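Local coordinates for iron-sulfur cluster co-chaperone protein HscB (Homo sapiens, PDB 3BVO) that acts as a co-chaperone in mitochondrial iron-sulfur cluster assembly and is needed to insert clusters into the iron-sulfur subunit of succinate dehydrogenase, at residues Phe28-Pro39 / Glu85-Leu95; Phe55-Gln63 / Tyr100-Arg109. One frame throughout, in Å; residues are numbered along the deposited sequence.

Helix 83-104 is common to both contacts and shows how one long helix can serve two neighbours. Its N-terminal half carries interaction 1, where the zinc-bearing loop 28-39 packs on residues 85-95; its C-terminal end enters interaction 2, where 100-109 meets 55-63. The centres lie about 24 Å apart, while the nearest atoms come within about 5 Å without touching. Along the chain the segments alternate, 28-39, 55-63, 85-95 and 100-109, so that the two pairings cross in sequence. Interaction 1 joins the tetracysteine domain to the J domain near one end of the elongated molecule; interaction 2 closes the J domain's antiparallel helix pair, its centre about 6 Å from that of the chain and beside the C-terminal helices.

Interaction 1 of 2, residues Phe28-Pro39 / Glu85-Leu95; sequences FFCPQCRALQAP and EKDFSEKHSTL. With ZN (zinc ion), chain C.
Leu36 and His92 join the tetracysteine zinc domain to the J domain, the loop 28-39 lying against helix 83-104. Within the loop, Cys30 and Cys33 bind zinc through SG, and Cys13 and Cys16 complete the site. Leu36 can be followed outward from CB, which sits near Glu85 OE2. Its CG, turned anti to the backbone N (chi1 -177°), comes near His92 CD2; the tip, Leu36 CD2, ends 3.6 Å from Phe88 CB, close also to the backbone N of Ser89. Glu85 holds the same residue by its backbone, OE2 accepting from Leu36 N at 3.1 Å on the anti side of the carboxylate. Nearby, Ala38 CB lies over a face of the Phe88 ring as a CH-pi contact, and Trp14 meets that ring edge-to-face. His92 is fixed from several sides. Pro39 CG stands over the centre of its ring, 3.4 Å from the centroid. His92 CE1 reaches the edge of the Phe28 ring at CD1, 3.7 Å away. Nearly in the imidazole plane, His92 NE2 donates to Gln37 O at 2.7 Å, with an N-H...O angle of 153°.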
loop_
_atom_site.group_PDB
_atom_site.type_symbol
_atom_site.label_atom_id
_atom_site.label_comp_id
_atom_site.label_asym_id
_atom_site.label_seq_id
_atom_site.Cartn_x
_atom_site.Cartn_y
_atom_site.Cartn_z
ATOM N N PHE A 28 11.824 -11.026 -15.412
ATOM C CA PHE A 28 12.837 -9.998 -15.234
ATOM C C PHE A 28 13.950 -10.070 -16.281
ATOM O O PHE A 28 14.340 -9.054 -16.848
ATOM C CB PHE A 28 13.428 -10.059 -13.824
ATOM C CG PHE A 28 12.433 -9.797 -12.732
ATOM C CD1 PHE A 28 11.727 -8.602 -12.683
ATOM C CD2 PHE A 28 12.225 -10.739 -11.736
ATOM C CE1 PHE A 28 10.808 -8.362 -11.669
ATOM C CE2 PHE A 28 11.303 -10.511 -10.714
ATOM C CZ PHE A 28 10.596 -9.317 -10.682
ATOM N N PHE A 29 14.455 -11.270 -16.537
ATOM C CA PHE A 29 15.568 -11.417 -17.454
ATOM C C PHE A 29 15.244 -12.292 -18.640
ATOM O O PHE A 29 14.514 -13.264 -18.516
ATOM C CB PHE A 29 16.785 -11.947 -16.717
ATOM C CG PHE A 29 17.281 -11.021 -15.666
ATOM C CD1 PHE A 29 18.016 -9.889 -16.012
ATOM C CD2 PHE A 29 17.003 -11.262 -14.326
ATOM C CE1 PHE A 29 18.481 -9.009 -15.027
ATOM C CE2 PHE A 29 17.462 -10.398 -13.335
ATOM C CZ PHE A 29 18.203 -9.266 -13.685
ATOM N N CYS A 30 15.805 -11.937 -19.789
ATOM C CA CYS A 30 15.616 -12.705 -21.001
ATOM C C CYS A 30 16.364 -14.025 -20.921
ATOM O O CYS A 30 17.570 -14.037 -20.733
ATOM C CB CYS A 30 16.130 -11.912 -22.183
ATOM S SG CYS A 30 16.174 -12.840 -23.702
ATOM N N PRO A 31 15.654 -15.150 -21.040
ATOM C CA PRO A 31 16.377 -16.413 -20.957
ATOM C C PRO A 31 17.406 -16.610 -22.072
ATOM O O PRO A 31 18.293 -17.463 -21.945
ATOM C CB PRO A 31 15.265 -17.474 -21.044
ATOM C CG PRO A 31 14.087 -16.783 -21.592
ATOM C CD PRO A 31 14.203 -15.343 -21.198
ATOM N N GLN A 32 17.289 -15.820 -23.137
ATOM C CA GLN A 32 18.069 -16.033 -24.350
ATOM C C GLN A 32 19.320 -15.186 -24.391
ATOM O O GLN A 32 20.316 -15.604 -24.973
ATOM C CB GLN A 32 17.229 -15.756 -25.596
ATOM C CG GLN A 32 16.018 -16.666 -25.753
ATOM C CD GLN A 32 15.388 -16.585 -27.136
ATOM O OE1 GLN A 32 15.801 -15.782 -27.979
ATOM N NE2 GLN A 32 14.380 -17.417 -27.373
ATOM N N CYS A 33 19.262 -14.002 -23.776
ATOM C CA CYS A 33 20.359 -13.022 -23.840
ATOM C C CYS A 33 20.725 -12.349 -22.494
ATOM O O CYS A 33 21.667 -11.549 -22.427
ATOM C CB CYS A 33 20.070 -11.969 -24.921
ATOM S SG CYS A 33 18.842 -10.738 -24.459
ATOM N N ARG A 34 19.972 -12.670 -21.445
ATOM C CA ARG A 34 20.254 -12.246 -20.075
ATOM C C ARG A 34 19.947 -10.768 -19.798
ATOM O O ARG A 34 20.165 -10.284 -18.683
ATOM C CB ARG A 34 21.695 -12.600 -19.678
ATOM C CG ARG A 34 21.880 -13.050 -18.232
ATOM C CD ARG A 34 23.331 -13.404 -17.985
ATOM N NE ARG A 34 23.743 -13.151 -16.613
ATOM C CZ ARG A 34 24.359 -14.027 -15.824
ATOM N NH1 ARG A 34 24.667 -15.237 -16.263
ATOM N NH2 ARG A 34 24.679 -13.686 -14.582
ATOM N N ALA A 35 19.422 -10.063 -20.803
ATOM C CA ALA A 35 19.077 -8.640 -20.698
ATOM C C ALA A 35 17.879 -8.382 -19.775
ATOM O O ALA A 35 16.942 -9.187 -19.712
ATOM C CB ALA A 35 18.804 -8.077 -22.072
ATOM N N LEU A 36 17.912 -7.260 -19.053
ATOM C CA LEU A 36 16.831 -6.913 -18.138
ATOM C C LEU A 36 15.678 -6.381 -18.952
ATOM O O LEU A 36 15.854 -5.468 -19.750
ATOM C CB LEU A 36 17.281 -5.871 -17.113
ATOM C CG LEU A 36 16.236 -5.476 -16.052
ATOM C CD1 LEU A 36 16.396 -6.278 -14.783
ATOM C CD2 LEU A 36 16.319 -4.008 -15.711
ATOM N N GLN A 37 14.498 -6.946 -18.742
ATOM C CA GLN A 37 13.342 -6.640 -19.581
ATOM C C GLN A 37 12.554 -5.450 -19.065
ATOM O O GLN A 37 12.681 -5.066 -17.899
ATOM C CB GLN A 37 12.433 -7.862 -19.700
ATOM C CG GLN A 37 13.141 -9.115 -20.146
ATOM C CD GLN A 37 13.669 -8.983 -21.550
ATOM O OE1 GLN A 37 12.905 -9.026 -22.506
ATOM N NE2 GLN A 37 14.980 -8.823 -21.686
ATOM N N ALA A 38 11.757 -4.858 -19.955
ATOM C CA ALA A 38 10.815 -3.815 -19.569
ATOM C C ALA A 38 9.795 -4.390 -18.574
ATOM O O ALA A 38 9.335 -5.516 -18.729
ATOM C CB ALA A 38 10.131 -3.249 -20.789
ATOM N N PRO A 39 9.468 -3.631 -17.521
ATOM C CA PRO A 39 8.541 -4.192 -16.544
ATOM C C PRO A 39 7.127 -4.306 -17.109
ATOM O O PRO A 39 6.724 -3.488 -17.933
ATOM C CB PRO A 39 8.583 -3.183 -15.397
ATOM C CG PRO A 39 9.749 -2.274 -15.685
ATOM C CD PRO A 39 9.898 -2.270 -17.158
ATOM N N GLU A 85 19.281 -0.625 -20.184
ATOM C CA GLU A 85 19.211 -1.391 -18.944
ATOM C C GLU A 85 19.126 -0.481 -17.728
ATOM O O GLU A 85 18.324 -0.737 -16.831
ATOM C CB GLU A 85 20.366 -2.376 -18.824
ATOM C CG GLU A 85 20.147 -3.625 -19.639
ATOM C CD GLU A 85 21.131 -4.712 -19.306
ATOM O OE1 GLU A 85 22.349 -4.507 -19.533
ATOM O OE2 GLU A 85 20.681 -5.778 -18.826
ATOM N N LYS A 86 19.924 0.588 -17.713
ATOM C CA LYS A 86 19.804 1.630 -16.685
ATOM C C LYS A 86 18.358 2.143 -16.560
ATOM O O LYS A 86 17.797 2.185 -15.465
ATOM C CB LYS A 86 20.740 2.795 -16.986
ATOM C CG LYS A 86 22.175 2.578 -16.580
ATOM C CD LYS A 86 23.024 3.746 -17.050
ATOM C CE LYS A 86 24.492 3.523 -16.726
ATOM N NZ LYS A 86 25.408 4.005 -17.810
ATOM N N ASP A 87 17.772 2.518 -17.695
ATOM C CA ASP A 87 16.370 2.895 -17.769
ATOM C C ASP A 87 15.474 1.911 -17.061
ATOM O O ASP A 87 14.818 2.268 -16.080
ATOM C CB ASP A 87 15.925 3.001 -19.221
ATOM C CG ASP A 87 15.506 4.397 -19.591
ATOM O OD1 ASP A 87 14.496 4.871 -18.995
ATOM O OD2 ASP A 87 16.179 5.008 -20.469
ATOM N N PHE A 88 15.454 0.673 -17.552
ATOM C CA PHE A 88 14.573 -0.347 -17.010
ATOM C C PHE A 88 14.869 -0.683 -15.559
ATOM O O PHE A 88 13.951 -0.975 -14.799
ATOM C CB PHE A 88 14.648 -1.618 -17.839
ATOM C CG PHE A 88 14.126 -1.470 -19.224
ATOM C CD1 PHE A 88 13.063 -0.614 -19.500
ATOM C CD2 PHE A 88 14.679 -2.217 -20.259
ATOM C CE1 PHE A 88 12.580 -0.487 -20.789
ATOM C CE2 PHE A 88 14.194 -2.097 -21.556
ATOM C CZ PHE A 88 13.144 -1.228 -21.818
ATOM N N SER A 89 16.153 -0.654 -15.195
ATOM C CA SER A 89 16.594 -0.890 -13.816
ATOM C C SER A 89 15.984 0.138 -12.872
ATOM O O SER A 89 15.524 -0.206 -11.790
ATOM C CB SER A 89 18.123 -0.860 -13.737
ATOM O OG SER A 89 18.585 -0.502 -12.451
ATOM N N GLU A 90 15.983 1.396 -13.307
ATOM C CA GLU A 90 15.329 2.490 -12.599
ATOM C C GLU A 90 13.803 2.296 -12.575
ATOM O O GLU A 90 13.165 2.428 -11.518
ATOM C CB GLU A 90 15.726 3.832 -13.237
ATOM C CG GLU A 90 14.823 5.018 -12.934
ATOM C CD GLU A 90 15.156 5.691 -11.627
ATOM O OE1 GLU A 90 14.869 5.110 -10.559
ATOM O OE2 GLU A 90 15.695 6.816 -11.665
ATOM N N LYS A 91 13.213 1.965 -13.721
ATOM C CA LYS A 91 11.767 1.760 -13.759
ATOM C C LYS A 91 11.325 0.677 -12.770
ATOM O O LYS A 91 10.572 0.982 -11.845
ATOM C CB LYS A 91 11.261 1.518 -15.183
ATOM C CG LYS A 91 11.335 2.778 -16.037
ATOM C CD LYS A 91 10.655 2.669 -17.397
ATOM C CE LYS A 91 10.706 4.029 -18.117
ATOM N NZ LYS A 91 9.845 4.078 -19.334
ATOM N N HIS A 92 11.823 -0.553 -12.948
ATOM C CA HIS A 92 11.602 -1.678 -12.027
ATOM C C HIS A 92 11.737 -1.274 -10.552
ATOM O O HIS A 92 10.797 -1.457 -9.768
ATOM C CB HIS A 92 12.611 -2.797 -12.293
ATOM C CG HIS A 92 12.228 -3.732 -13.396
ATOM N ND1 HIS A 92 11.229 -4.670 -13.265
ATOM C CD2 HIS A 92 12.740 -3.901 -14.637
ATOM C CE1 HIS A 92 11.123 -5.362 -14.385
ATOM N NE2 HIS A 92 12.025 -4.911 -15.235
ATOM N N SER A 93 12.903 -0.725 -10.187
ATOM C CA SER A 93 13.229 -0.379 -8.789
ATOM C C SER A 93 12.223 0.587 -8.145
ATOM O O SER A 93 11.862 0.431 -6.965
ATOM C CB SER A 93 14.640 0.194 -8.697
ATOM O OG SER A 93 15.178 0.002 -7.403
ATOM N N THR A 94 11.777 1.569 -8.929
ATOM C CA THR A 94 10.657 2.425 -8.561
ATOM C C THR A 94 9.397 1.616 -8.302
ATOM O O THR A 94 8.765 1.803 -7.261
ATOM C CB THR A 94 10.349 3.498 -9.639
ATOM O OG1 THR A 94 11.558 4.172 -10.024
ATOM C CG2 THR A 94 9.337 4.522 -9.118
ATOM N N LEU A 95 9.025 0.723 -9.225
ATOM C CA LEU A 95 7.794 -0.061 -9.046
ATOM C C LEU A 95 7.922 -0.889 -7.781
ATOM O O LEU A 95 7.016 -0.912 -6.953
ATOM C CB LEU A 95 7.496 -0.983 -10.235
ATOM C CG LEU A 95 7.227 -0.436 -11.643
ATOM C CD1 LEU A 95 7.397 -1.551 -12.653
ATOM C CD2 LEU A 95 5.842 0.190 -11.773
HETATM ZN ZN ZN C . 16.711 -11.205 -25.237
#

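Interaction 2 of 2, residues Phe55-Gln63 / Tyr100-Arg109; sequences FRVDTAKLQ and YKTLLAPLSR. With SO4 (sulfate ion), chain D.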
loop_
_atom_site.group_PDB
_atom_site.type_symbol
_atom_site.label_atom_id
_atom_site.label_comp_id
_atom_site.label_asym_id
_atom_site.label_seq_id
_atom_site.Cartn_x
_atom_site.Cartn_y
_atom_site.Cartn_z
ATOM N N PHE A 55 -6.243 -8.834 1.940
ATOM C CA PHE A 55 -5.961 -7.745 2.881
ATOM C C PHE A 55 -4.897 -8.185 3.880
ATOM O O PHE A 55 -4.138 -7.371 4.421
ATOM C CB PHE A 55 -7.220 -7.329 3.633
ATOM C CG PHE A 55 -7.012 -6.164 4.566
ATOM C CD1 PHE A 55 -6.623 -4.914 4.068
ATOM C CD2 PHE A 55 -7.213 -6.307 5.926
ATOM C CE1 PHE A 55 -6.424 -3.833 4.902
ATOM C CE2 PHE A 55 -7.026 -5.230 6.768
ATOM C CZ PHE A 55 -6.618 -3.985 6.247
ATOM N N ARG A 56 -4.876 -9.493 4.108
ATOM C CA ARG A 56 -3.950 -10.147 4.990
ATOM C C ARG A 56 -2.638 -10.363 4.240
ATOM O O ARG A 56 -2.627 -10.926 3.147
ATOM C CB ARG A 56 -4.588 -11.459 5.440
ATOM C CG ARG A 56 -3.643 -12.563 5.824
ATOM C CD ARG A 56 -4.441 -13.785 6.283
ATOM N NE ARG A 56 -5.308 -14.370 5.246
ATOM C CZ ARG A 56 -6.574 -14.018 5.018
ATOM N NH1 ARG A 56 -7.263 -14.618 4.059
ATOM N NH2 ARG A 56 -7.157 -13.078 5.753
ATOM N N VAL A 57 -1.540 -9.897 4.837
ATOM C CA VAL A 57 -0.217 -9.886 4.207
ATOM C C VAL A 57 0.909 -10.074 5.217
ATOM O O VAL A 57 1.051 -9.296 6.143
ATOM C CB VAL A 57 0.012 -8.561 3.460
ATOM C CG1 VAL A 57 1.499 -8.307 3.229
ATOM C CG2 VAL A 57 -0.730 -8.582 2.149
ATOM N N ASP A 58 1.724 -11.097 5.014
ATOM C CA ASP A 58 2.880 -11.353 5.876
ATOM C C ASP A 58 4.041 -10.365 5.621
ATOM O O ASP A 58 4.792 -10.474 4.632
ATOM C CB ASP A 58 3.323 -12.803 5.711
ATOM C CG ASP A 58 4.609 -13.111 6.425
ATOM O OD1 ASP A 58 5.209 -12.212 7.060
ATOM O OD2 ASP A 58 5.023 -14.279 6.347
ATOM N N THR A 59 4.186 -9.416 6.545
ATOM C CA THR A 59 5.117 -8.294 6.382
ATOM C C THR A 59 6.589 -8.672 6.527
ATOM O O THR A 59 7.460 -7.957 6.029
ATOM C CB THR A 59 4.770 -7.106 7.310
ATOM O OG1 THR A 59 4.830 -7.532 8.665
ATOM C CG2 THR A 59 3.383 -6.594 7.025
ATOM N N ALA A 60 6.870 -9.786 7.201
ATOM C CA ALA A 60 8.234 -10.338 7.220
ATOM C C ALA A 60 8.602 -10.908 5.850
ATOM O O ALA A 60 9.708 -10.671 5.357
ATOM C CB ALA A 60 8.389 -11.393 8.293
ATOM N N LYS A 61 7.669 -11.646 5.244
ATOM C CA LYS A 61 7.857 -12.191 3.906
ATOM C C LYS A 61 8.001 -11.054 2.905
ATOM O O LYS A 61 8.917 -11.038 2.082
ATOM C CB LYS A 61 6.687 -13.089 3.526
ATOM C CG LYS A 61 6.926 -14.530 3.842
ATOM C CD LYS A 61 5.799 -15.434 3.377
ATOM C CE LYS A 61 6.193 -16.908 3.538
ATOM N NZ LYS A 61 5.107 -17.850 3.144
ATOM N N LEU A 62 7.096 -10.090 3.015
ATOM C CA LEU A 62 7.052 -8.940 2.134
ATOM C C LEU A 62 8.395 -8.247 2.050
ATOM O O LEU A 62 8.905 -7.977 0.961
ATOM C CB LEU A 62 6.022 -7.959 2.666
ATOM C CG LEU A 62 5.632 -6.871 1.693
ATOM C CD1 LEU A 62 4.970 -7.488 0.459
ATOM C CD2 LEU A 62 4.702 -5.912 2.418
ATOM N N GLN A 63 8.956 -7.976 3.224
ATOM C CA GLN A 63 10.232 -7.297 3.385
ATOM C C GLN A 63 11.363 -8.110 2.741
ATOM O O GLN A 63 12.269 -7.558 2.119
ATOM C CB GLN A 63 10.469 -7.080 4.878
ATOM C CG GLN A 63 11.481 -6.000 5.228
ATOM C CD GLN A 63 11.863 -6.021 6.705
ATOM O OE1 GLN A 63 11.064 -6.385 7.567
ATOM N NE2 GLN A 63 13.090 -5.632 6.997
ATOM N N TYR A 100 5.983 -2.285 -2.486
ATOM C CA TYR A 100 6.332 -2.533 -1.114
ATOM C C TYR A 100 5.616 -1.577 -0.137
ATOM O O TYR A 100 4.870 -2.037 0.740
ATOM C CB TYR A 100 7.835 -2.478 -0.909
ATOM C CG TYR A 100 8.206 -2.666 0.528
ATOM C CD1 TYR A 100 7.894 -3.862 1.193
ATOM C CD2 TYR A 100 8.846 -1.653 1.242
ATOM C CE1 TYR A 100 8.228 -4.059 2.533
ATOM C CE2 TYR A 100 9.191 -1.837 2.595
ATOM C CZ TYR A 100 8.878 -3.045 3.227
ATOM O OH TYR A 100 9.209 -3.249 4.541
ATOM N N LYS A 101 5.843 -0.267 -0.292
ATOM C CA LYS A 101 5.183 0.748 0.541
ATOM C C LYS A 101 3.660 0.546 0.577
ATOM O O LYS A 101 3.065 0.525 1.654
ATOM C CB LYS A 101 5.532 2.176 0.079
ATOM C CG LYS A 101 7.039 2.445 -0.061
ATOM C CD LYS A 101 7.413 3.931 0.028
ATOM C CE LYS A 101 7.462 4.422 1.496
ATOM N NZ LYS A 101 8.165 5.743 1.675
ATOM N N THR A 102 3.054 0.365 -0.598
ATOM C CA THR A 102 1.620 0.167 -0.729
ATOM C C THR A 102 1.109 -1.030 0.082
ATOM O O THR A 102 0.113 -0.922 0.808
ATOM C CB THR A 102 1.230 -0.041 -2.195
ATOM O OG1 THR A 102 1.743 1.039 -2.974
ATOM C CG2 THR A 102 -0.286 -0.122 -2.368
ATOM N N LEU A 103 1.770 -2.172 -0.044
ATOM C CA LEU A 103 1.280 -3.365 0.632
ATOM C C LEU A 103 1.612 -3.401 2.128
ATOM O O LEU A 103 0.901 -4.064 2.893
ATOM C CB LEU A 103 1.792 -4.633 -0.046
ATOM C CG LEU A 103 1.490 -4.835 -1.521
ATOM C CD1 LEU A 103 1.941 -6.225 -1.904
ATOM C CD2 LEU A 103 0.024 -4.656 -1.799
ATOM N N LEU A 104 2.674 -2.699 2.533
ATOM C CA LEU A 104 3.134 -2.707 3.930
ATOM C C LEU A 104 2.122 -2.063 4.851
ATOM O O LEU A 104 1.830 -2.596 5.912
ATOM C CB LEU A 104 4.473 -1.989 4.073
ATOM C CG LEU A 104 5.263 -2.128 5.384
ATOM C CD1 LEU A 104 5.702 -3.568 5.642
ATOM C CD2 LEU A 104 6.479 -1.190 5.368
ATOM N N ALA A 105 1.585 -0.918 4.428
ATOM C CA ALA A 105 0.584 -0.178 5.199
ATOM C C ALA A 105 -0.800 -0.771 5.008
ATOM O O ALA A 105 -1.343 -0.728 3.893
ATOM C CB ALA A 105 0.579 1.301 4.789
ATOM N N PRO A 106 -1.413 -1.277 6.094
ATOM C CA PRO A 106 -2.773 -1.825 5.976
ATOM C C PRO A 106 -3.718 -0.886 5.222
ATOM O O PRO A 106 -4.497 -1.350 4.400
ATOM C CB PRO A 106 -3.227 -1.970 7.428
ATOM C CG PRO A 106 -1.987 -2.136 8.195
ATOM C CD PRO A 106 -0.922 -1.330 7.479
ATOM N N LEU A 107 -3.625 0.419 5.485
ATOM C CA LEU A 107 -4.517 1.379 4.845
ATOM C C LEU A 107 -4.354 1.381 3.335
ATOM O O LEU A 107 -5.336 1.149 2.615
ATOM C CB LEU A 107 -4.346 2.792 5.413
ATOM C CG LEU A 107 -5.282 3.896 4.898
ATOM C CD1 LEU A 107 -6.754 3.575 5.126
ATOM C CD2 LEU A 107 -4.944 5.216 5.533
ATOM N N SER A 108 -3.134 1.626 2.854
ATOM C CA SER A 108 -2.901 1.697 1.404
ATOM C C SER A 108 -3.181 0.361 0.762
ATOM O O SER A 108 -3.630 0.297 -0.377
ATOM C CB SER A 108 -1.479 2.111 1.086
ATOM O OG SER A 108 -0.583 1.366 1.880
ATOM N N ARG A 109 -2.921 -0.708 1.502
ATOM C CA ARG A 109 -3.259 -2.039 1.048
ATOM C C ARG A 109 -4.767 -2.177 0.800
ATOM O O ARG A 109 -5.193 -2.532 -0.297
ATOM C CB ARG A 109 -2.810 -3.043 2.081
ATOM C CG ARG A 109 -2.783 -4.445 1.590
ATOM C CD ARG A 109 -2.596 -5.370 2.739
ATOM N NE ARG A 109 -1.581 -4.883 3.673
ATOM C CZ ARG A 109 -1.487 -5.293 4.931
ATOM N NH1 ARG A 109 -0.542 -4.810 5.724
ATOM N NH2 ARG A 109 -2.349 -6.185 5.396
HETATM S S SO4 D . -8.966 -11.604 2.396
HETATM O O1 SO4 D . -8.001 -12.688 2.235
HETATM O O2 SO4 D . -10.228 -12.008 1.782
HETATM O O3 SO4 D . -9.185 -11.313 3.818
HETATM O O4 SO4 D . -8.447 -10.413 1.733
#
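The carbonyl oxygen of Leu103, a residue packed against Leu62, is gripped twice by Arg109: NE donates at 2.7 Å and NH1 adds a weak bond. Arg109 NH1 also donates to Leu104 O at 3.3 Å, from above that carbonyl's plane. These bonds join the start of helix 106-116 to the end of helix 83-104. Across the contact Arg109 NH2 donates to Phe55 O, a bond modelled too short for its length to be trusted. Val57 CB lies over one face of the guanidinium and Pro106 CA over the other, both toward the rim, which should limit its turning. Beside it runs the J domain's antiparallel pair, in which the segments 59-63 and 100-104 of helices 59-73 and 83-104 run at 177°, their axes 10.6 Å apart at closest approach. Between them Leu62 CG meets the edge of the Tyr100 ring at CD1, 3.8 Å away, while Leu62 CD2 reaches Leu103 CB and Leu104 CD1. With chi1 at 177° the Tyr100 ring is swung alongside Gln63, and its OH ends 3.6 Å from Gln63 CG. With an alanine replacing Tyr100, a gap is likely to open beside Leu62, and Tyr66 would lose its stacked partner. Asp58 caps helix 59-73, OD1 accepting from Lys61 N at 3.1 Å.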